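Local structure of possible adhesin (Caldicellulosiruptor kronotskyensis, 4WA0) at residues S82-R87 against Q107-G112; N124-G129 against E147-A152. The protein probably mediates attachment of the cell to cellulose as a tapirin, here through its C-terminal, magnesium-binding beta-helix domain. All coordinates share one frame; numbering follows the deposited sequence. Where two conformers were deposited one is given.

How the interactions relate
Both interactions join neighbouring coils on the same face of the beta-helix. Interaction 1 pairs strand 83-85 with strand 106-108, and interaction 2 pairs strand 125-128 with strand 145-149. The two middle strands, 106-108 and 125-128, are themselves neighbours, so the pairs run on as one parallel sheet. L108 N and L108 O probably bond to K126 O and A128 N, and Y109 packs on A128. Both contacts are partly buried. A85 and L108 lie inside in interaction 1, L127, V148 and A152 in interaction 2. The other face, mostly partly exposed, carries K84 and Q107, then K126, A128, E147 and buried I149. Interaction 1 pairs briefly and ends with R87 bonding to a backbone carbonyl. Interaction 2 pairs for longer and closes on a glycine-containing turn.

Interaction 1 of 2, residues S82-R87 against Q107-G112; sequences SLKANR and QLYGAG
K84 pairs with Q107, and A85 with L108, in two parallel beta bridges with CA atoms 4.8 Å apart in both pairs. The two strands are successive rungs of one face of the beta-helix, between strand 56-58 and strand 125-128. Q107 N gives a nearly straight bond to L83 O, and A85 N returns one to Q107 O. The regular pairing then stops. A85 O takes two donors at the turn: Y109 N lies in its carbonyl plane, while G110 N comes from above that plane. G110 has no side chain, and G110 CA makes a CA-H...O contact with N86 O at 3.3 Å.

A85 and L108 share the buried side, where A85 CB meets L108 CD2 at 4.0 Å. Y114, in strand 112-116, touches both. K84 and Q107 share the other side with the ring of Y109. K84 CG is anti to the backbone N (chi1 -179°), and the chain bends further out. This brings K84 CE to 3.7 Å from Y109 CE2, and the two side chains cross at a slant. The amide of Q107 has its stronger partner elsewhere: NE2 bonds to E105.

R87 reaches along the turn with its chain extended from CG to NE. Its aliphatic part runs past the carbonyl of Y109, with R87 CD 3.2 Å from Y109 O. The guanidinium then turns its edge to the same oxygen, which lies in its plane. NH1 also bonds to P130 O, so R87 links its own coil to the next two. The bond from R87 NH1 to Y109 O is 2.9 Å long, at 165° at the hydrogen.

Interaction 2 of 2, residues N124-G129 against E147-A152; sequences NVKLAG and EVIDGA
V125 O accepts from E147 N, and three more backbone bonds carry this parallel pairing on to G129. The axes of strand segments 125-128 and 147-149 approach to 4.8 Å and lie 3° from parallel, as neighbouring rungs of the beta-helix. Both backbone polar atoms of L127 are paired: L127 N gives to E147 O at 2.8 Å, and L127 O takes I149 N. The other edge of strand 125-128 is satisfied as well, since K126 and A128 make backbone bonds with M106 and L108.

The pairing ends at a type I' turn from I149 to A152. I149 O closes this turn by accepting A152 N, and I149 O also accepts G129 N across the contact at 3.1 Å. The two donors come from opposite faces of its carbonyl plane. G151 N, inside the turn, is taken by S173 OG.

The charged chains on the outer side do not form a salt bridge with each other. K126 and E147 lie side by side and point the same way, each with CG anti to its N (chi1 -178° and -179°). The carboxylate therefore rests along the lysine methylenes, with E147 OE1 3.7 Å from K126 CD. K126 NZ stays 4.4 Å from E147 OE2, and R170 offers that oxygen a long, weak ion pair. Further along, I149 lays CG1 against A128 CB at 3.7 Å.

On the inner side L127 packs on V132, M134 and V154. The turn returns A152 to this side, where A152 CB meets L127 CB at 3.6 Å.

Interaction 1 of 2, residues S82-R87 against Q107-G112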
ATOM      1  N   SER A  82     -11.251  -5.633  -4.795  1.00 12.69           N
ATOM      2  CA  SER A  82     -11.422  -4.348  -5.377  1.00 15.25           C
ATOM      3  C   SER A  82     -10.522  -3.289  -4.722  1.00 13.08           C
ATOM      4  O   SER A  82     -10.102  -3.436  -3.524  1.00 11.47           O
ATOM      5  CB  SER A  82     -12.862  -3.942  -5.189  1.00 17.63           C
ATOM      6  OG  SER A  82     -13.628  -4.793  -6.043  1.00 24.05           O
ATOM      7  N   LEU A  83     -10.161  -2.317  -5.535  1.00 13.49           N
ATOM      8  CA  LEU A  83      -9.568  -1.082  -5.058  1.00 12.84           C
ATOM      9  C   LEU A  83     -10.565   0.042  -5.129  1.00 13.24           C
ATOM     10  O   LEU A  83     -11.197   0.310  -6.225  1.00 12.74           O
ATOM     11  CB  LEU A  83      -8.395  -0.720  -5.911  1.00 15.31           C
ATOM     12  CG  LEU A  83      -7.757   0.655  -5.636  1.00 14.21           C
ATOM     13  CD1 LEU A  83      -7.243   0.852  -4.231  1.00 15.55           C
ATOM     14  CD2 LEU A  83      -6.595   0.785  -6.603  1.00 15.96           C
ATOM     15  N   LYS A  84     -10.721   0.761  -4.028  0.53 11.77           N
ATOM     16  CA  LYS A  84     -11.658   1.854  -3.993  0.53 11.99           C
ATOM     17  C   LYS A  84     -10.991   3.100  -3.434  0.53 11.72           C
ATOM     18  O   LYS A  84     -10.591   3.092  -2.256  0.53 12.19           O
ATOM     19  CB  LYS A  84     -12.894   1.515  -3.142  0.53 14.40           C
ATOM     20  CG  LYS A  84     -13.873   2.655  -3.139  0.53 16.01           C
ATOM     21  CD  LYS A  84     -15.219   2.355  -2.529  0.53 19.12           C
ATOM     22  CE  LYS A  84     -16.275   3.121  -3.326  0.53 21.61           C
ATOM     23  NZ  LYS A  84     -17.502   3.424  -2.562  0.53 23.87           N
ATOM     24  N   ALA A  85     -10.897   4.144  -4.272  1.00 10.98           N
ATOM     25  CA  ALA A  85     -10.345   5.466  -3.843  1.00 10.78           C
ATOM     26  C   ALA A  85     -11.502   6.406  -3.602  1.00 10.87           C
ATOM     27  O   ALA A  85     -12.148   6.891  -4.508  1.00 12.05           O
ATOM     28  CB  ALA A  85      -9.356   5.983  -4.822  1.00 11.67           C
ATOM     29  N   ASN A  86     -11.842   6.584  -2.333  1.00 10.59           N
ATOM     30  CA  ASN A  86     -12.978   7.365  -1.955  1.00 11.48           C
ATOM     31  C   ASN A  86     -12.764   8.899  -2.134  1.00 11.32           C
ATOM     32  O   ASN A  86     -11.625   9.386  -2.248  1.00 11.60           O
ATOM     33  CB  ASN A  86     -13.439   7.018  -0.520  1.00 13.13           C
ATOM     34  CG  ASN A  86     -14.068   5.642  -0.436  1.00 15.59           C
ATOM     35  OD1 ASN A  86     -14.831   5.239  -1.337  1.00 22.99           O
ATOM     36  ND2 ASN A  86     -13.810   4.945   0.631  1.00 20.90           N
ATOM     37  N   ARG A  87     -13.878   9.630  -2.121  1.00 11.12           N
ATOM     38  CA  ARG A  87     -13.900  11.022  -2.460  1.00 12.02           C
ATOM     39  C   ARG A  87     -14.435  11.874  -1.316  1.00 12.90           C
ATOM     40  O   ARG A  87     -15.610  11.725  -0.888  1.00 14.69           O
ATOM     41  CB  ARG A  87     -14.778  11.247  -3.694  1.00 12.97           C
ATOM     42  CG  ARG A  87     -14.844  12.671  -4.214  1.00 14.51           C
ATOM     43  CD  ARG A  87     -15.613  12.760  -5.504  1.00 15.39           C
ATOM     44  NE  ARG A  87     -15.524  14.101  -5.994  1.00 17.31           N
ATOM     45  CZ  ARG A  87     -14.678  14.524  -6.918  1.00 16.32           C
ATOM     46  NH1 ARG A  87     -13.895  13.687  -7.571  1.00 16.36           N
ATOM     47  NH2 ARG A  87     -14.699  15.779  -7.251  1.00 19.16           N
ATOM     48  N   GLN A 107     -12.185   1.198  -8.580  0.55 11.96           N
ATOM     49  CA  GLN A 107     -13.154   2.301  -8.538  0.55 13.04           C
ATOM     50  C   GLN A 107     -12.470   3.574  -8.035  0.55 11.90           C
ATOM     51  O   GLN A 107     -12.052   3.607  -6.864  0.55 12.16           O
ATOM     52  CB  GLN A 107     -14.334   1.928  -7.654  0.55 16.10           C
ATOM     53  CG  GLN A 107     -15.323   1.003  -8.361  0.55 19.83           C
ATOM     54  CD  GLN A 107     -16.533   0.679  -7.508  0.55 22.94           C
ATOM     55  OE1 GLN A 107     -16.936   1.467  -6.672  0.55 29.17           O
ATOM     56  NE2 GLN A 107     -17.119  -0.485  -7.727  0.55 28.42           N
ATOM     57  N   LEU A 108     -12.281   4.571  -8.895  1.00 10.22           N
ATOM     58  CA  LEU A 108     -11.534   5.771  -8.534  1.00 10.45           C
ATOM     59  C   LEU A 108     -12.515   6.930  -8.514  1.00 11.07           C
ATOM     60  O   LEU A 108     -12.903   7.431  -9.565  1.00 11.84           O
ATOM     61  CB  LEU A 108     -10.388   6.047  -9.465  1.00 11.54           C
ATOM     62  CG  LEU A 108      -9.378   4.905  -9.701  1.00 12.04           C
ATOM     63  CD1 LEU A 108      -8.256   5.344 -10.624  1.00 13.15           C
ATOM     64  CD2 LEU A 108      -8.825   4.359  -8.413  1.00 11.93           C
ATOM     65  N   TYR A 109     -12.898   7.357  -7.318  1.00 11.83           N
ATOM     66  CA  TYR A 109     -13.822   8.464  -7.109  1.00 12.00           C
ATOM     67  C   TYR A 109     -13.098   9.715  -6.629  1.00 11.83           C
ATOM     68  O   TYR A 109     -13.487  10.837  -6.973  1.00 10.96           O
ATOM     69  CB  TYR A 109     -14.888   8.043  -6.113  1.00 11.65           C
ATOM     70  CG  TYR A 109     -15.830   6.951  -6.640  1.00 16.13           C
ATOM     71  CD1 TYR A 109     -15.934   6.671  -7.988  1.00 18.27           C
ATOM     72  CD2 TYR A 109     -16.468   6.119  -5.790  1.00 26.26           C
ATOM     73  CE1 TYR A 109     -16.711   5.599  -8.459  1.00 22.22           C
ATOM     74  CE2 TYR A 109     -17.301   5.095  -6.272  1.00 27.80           C
ATOM     75  CZ  TYR A 109     -17.414   4.862  -7.599  1.00 25.76           C
ATOM     76  OH  TYR A 109     -18.226   3.808  -8.076  1.00 27.68           O
ATOM     77  N   GLY A 110     -12.058   9.551  -5.792  1.00 10.92           N
ATOM     78  CA  GLY A 110     -11.379  10.727  -5.306  1.00 11.37           C
ATOM     79  C   GLY A 110     -10.581  11.404  -6.385  1.00 10.82           C
ATOM     80  O   GLY A 110      -9.937  10.727  -7.159  1.00 10.80           O
ATOM     81  N   ALA A 111     -10.695  12.729  -6.519  1.00 10.65           N
ATOM     82  CA  ALA A 111      -9.818  13.481  -7.389  1.00 10.01           C
ATOM     83  C   ALA A 111      -8.354  13.152  -7.144  1.00 11.04           C
ATOM     84  O   ALA A 111      -7.998  12.853  -6.033  1.00 11.69           O
ATOM     85  CB  ALA A 111     -10.030  14.941  -7.158  1.00 11.08           C
ATOM     86  N   GLY A 112      -7.539  13.231  -8.175  1.00 11.28           N
ATOM     87  CA  GLY A 112      -6.158  12.927  -8.056  1.00 12.13           C
ATOM     88  C   GLY A 112      -5.559  12.524  -9.378  1.00 11.59           C
ATOM     89  O   GLY A 112      -6.265  12.339 -10.349  1.00 10.95           O
TER

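Interaction 2 of 2, residues N124-G129 against E147-A152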
ATOM      1  N   ASN A 124     -13.706  -4.507 -14.142  1.00 13.40           N
ATOM      2  CA  ASN A 124     -13.917  -3.164 -14.611  1.00 13.56           C
ATOM      3  C   ASN A 124     -12.992  -2.161 -13.923  1.00 11.49           C
ATOM      4  O   ASN A 124     -12.607  -2.302 -12.738  1.00 11.49           O
ATOM      5  CB  ASN A 124     -15.348  -2.779 -14.359  1.00 14.37           C
ATOM      6  CG  ASN A 124     -16.321  -3.833 -14.861  1.00 18.42           C
ATOM      7  OD1 ASN A 124     -16.289  -4.244 -16.044  1.00 17.10           O
ATOM      8  ND2 ASN A 124     -17.211  -4.210 -14.018  1.00 18.03           N
ATOM      9  N   VAL A 125     -12.737  -1.068 -14.658  1.00 10.82           N
ATOM     10  CA  VAL A 125     -12.024   0.087 -14.157  1.00 10.85           C
ATOM     11  C   VAL A 125     -12.947   1.301 -14.318  1.00 11.99           C
ATOM     12  O   VAL A 125     -13.279   1.626 -15.420  1.00 13.62           O
ATOM     13  CB  VAL A 125     -10.661   0.315 -14.809  1.00 11.92           C
ATOM     14  CG1 VAL A 125      -9.977   1.573 -14.295  1.00 13.35           C
ATOM     15  CG2 VAL A 125      -9.784  -0.908 -14.609  1.00 12.12           C
ATOM     16  N   LYS A 126     -13.410   1.871 -13.215  1.00 10.76           N
ATOM     17  CA  LYS A 126     -14.405   2.959 -13.188  1.00 12.36           C
ATOM     18  C   LYS A 126     -13.779   4.206 -12.570  1.00 11.90           C
ATOM     19  O   LYS A 126     -13.273   4.124 -11.447  1.00 11.91           O
ATOM     20  CB  LYS A 126     -15.609   2.501 -12.419  1.00 12.66           C
ATOM     21  CG  LYS A 126     -16.644   3.581 -12.442  1.00 16.04           C
ATOM     22  CD  LYS A 126     -17.867   3.234 -11.666  1.00 17.95           C
ATOM     23  CE  LYS A 126     -18.719   4.519 -11.578  1.00 21.03           C
ATOM     24  NZ  LYS A 126     -20.069   4.145 -11.104  1.00 26.45           N
ATOM     25  N   LEU A 127     -13.677   5.258 -13.360  1.00 10.23           N
ATOM     26  CA  LEU A 127     -13.262   6.584 -12.856  1.00 10.62           C
ATOM     27  C   LEU A 127     -14.469   7.497 -12.906  1.00 11.59           C
ATOM     28  O   LEU A 127     -15.109   7.584 -13.934  1.00 11.95           O
ATOM     29  CB  LEU A 127     -12.198   7.203 -13.690  1.00 12.31           C
ATOM     30  CG  LEU A 127     -10.826   6.568 -13.580  1.00 16.84           C
ATOM     31  CD1 LEU A 127     -10.815   5.353 -14.402  1.00 18.78           C
ATOM     32  CD2 LEU A 127      -9.853   7.537 -14.270  1.00 17.59           C
ATOM     33  N   ALA A 128     -14.810   8.087 -11.751  1.00 10.56           N
ATOM     34  CA  ALA A 128     -16.047   8.934 -11.657  1.00 10.71           C
ATOM     35  C   ALA A 128     -15.792  10.163 -10.830  1.00 12.43           C
ATOM     36  O   ALA A 128     -15.533  10.065  -9.627  1.00 14.40           O
ATOM     37  CB  ALA A 128     -17.173   8.126 -11.091  1.00 11.88           C
ATOM     38  N   GLY A 129     -15.857  11.304 -11.480  1.00 12.83           N
ATOM     39  CA  GLY A 129     -15.863  12.585 -10.761  1.00 13.33           C
ATOM     40  C   GLY A 129     -14.873  13.597 -11.299  1.00 13.32           C
ATOM     41  O   GLY A 129     -13.866  13.251 -11.930  1.00 13.29           O
ATOM     42  N   GLU A 147     -14.680   2.600 -17.714  1.00 11.11           N
ATOM     43  CA  GLU A 147     -15.797   3.550 -17.591  1.00 11.45           C
ATOM     44  C   GLU A 147     -15.197   4.835 -17.061  1.00 10.17           C
ATOM     45  O   GLU A 147     -14.590   4.861 -15.969  1.00 11.94           O
ATOM     46  CB  GLU A 147     -16.838   3.000 -16.589  1.00 13.73           C
ATOM     47  CG  GLU A 147     -17.982   3.959 -16.477  1.00 17.13           C
ATOM     48  CD  GLU A 147     -19.128   3.448 -15.618  1.00 22.40           C
ATOM     49  OE1 GLU A 147     -18.998   2.336 -15.044  1.00 25.41           O
ATOM     50  OE2 GLU A 147     -20.120   4.209 -15.518  1.00 28.68           O
ATOM     51  N   VAL A 148     -15.381   5.915 -17.784  1.00  9.67           N
ATOM     52  CA  VAL A 148     -14.791   7.216 -17.481  1.00  9.31           C
ATOM     53  C   VAL A 148     -15.890   8.270 -17.498  1.00  9.76           C
ATOM     54  O   VAL A 148     -16.392   8.625 -18.581  1.00 10.77           O
ATOM     55  CB  VAL A 148     -13.668   7.584 -18.484  1.00  8.97           C
ATOM     56  CG1 VAL A 148     -12.866   8.805 -18.055  1.00  9.91           C
ATOM     57  CG2 VAL A 148     -12.692   6.423 -18.783  1.00  9.24           C
ATOM     58  N   ILE A 149     -16.333   8.700 -16.334  1.00 10.39           N
ATOM     59  CA  ILE A 149     -17.566   9.521 -16.222  1.00 11.05           C
ATOM     60  C   ILE A 149     -17.421  10.733 -15.294  1.00 11.91           C
ATOM     61  O   ILE A 149     -16.534  10.785 -14.409  1.00 10.95           O
ATOM     62  CB  ILE A 149     -18.812   8.675 -15.838  1.00 11.24           C
ATOM     63  CG1 ILE A 149     -18.802   8.165 -14.393  1.00 11.04           C
ATOM     64  CG2 ILE A 149     -18.974   7.506 -16.845  1.00 11.45           C
ATOM     65  CD1 ILE A 149     -20.075   7.544 -13.956  1.00 11.65           C
ATOM     66  N   ASP A 150     -18.378  11.646 -15.445  1.00 11.60           N
ATOM     67  CA  ASP A 150     -18.609  12.681 -14.464  1.00 11.94           C
ATOM     68  C   ASP A 150     -17.384  13.579 -14.294  1.00 12.50           C
ATOM     69  O   ASP A 150     -17.160  14.175 -13.198  1.00 15.32           O
ATOM     70  CB  ASP A 150     -19.072  12.085 -13.126  1.00 12.00           C
ATOM     71  CG  ASP A 150     -20.386  11.336 -13.218  1.00 12.78           C
ATOM     72  OD1 ASP A 150     -21.174  11.468 -14.210  1.00 13.91           O
ATOM     73  OD2 ASP A 150     -20.696  10.577 -12.276  1.00 13.90           O
ATOM     74  N   GLY A 151     -16.623  13.759 -15.375  1.00 12.03           N
ATOM     75  CA  GLY A 151     -15.512  14.662 -15.367  1.00 12.23           C
ATOM     76  C   GLY A 151     -14.127  14.060 -15.310  1.00 12.39           C
ATOM     77  O   GLY A 151     -13.132  14.797 -15.435  1.00 13.51           O
ATOM     78  N   ALA A 152     -14.078  12.726 -15.106  1.00 10.95           N
ATOM     79  CA  ALA A 152     -12.859  11.992 -15.070  1.00 10.84           C
ATOM     80  C   ALA A 152     -12.208  12.036 -16.433  1.00 10.72           C
ATOM     81  O   ALA A 152     -12.911  12.176 -17.450  1.00 10.48           O
ATOM     82  CB  ALA A 152     -13.088  10.575 -14.597  1.00 11.11           C
TER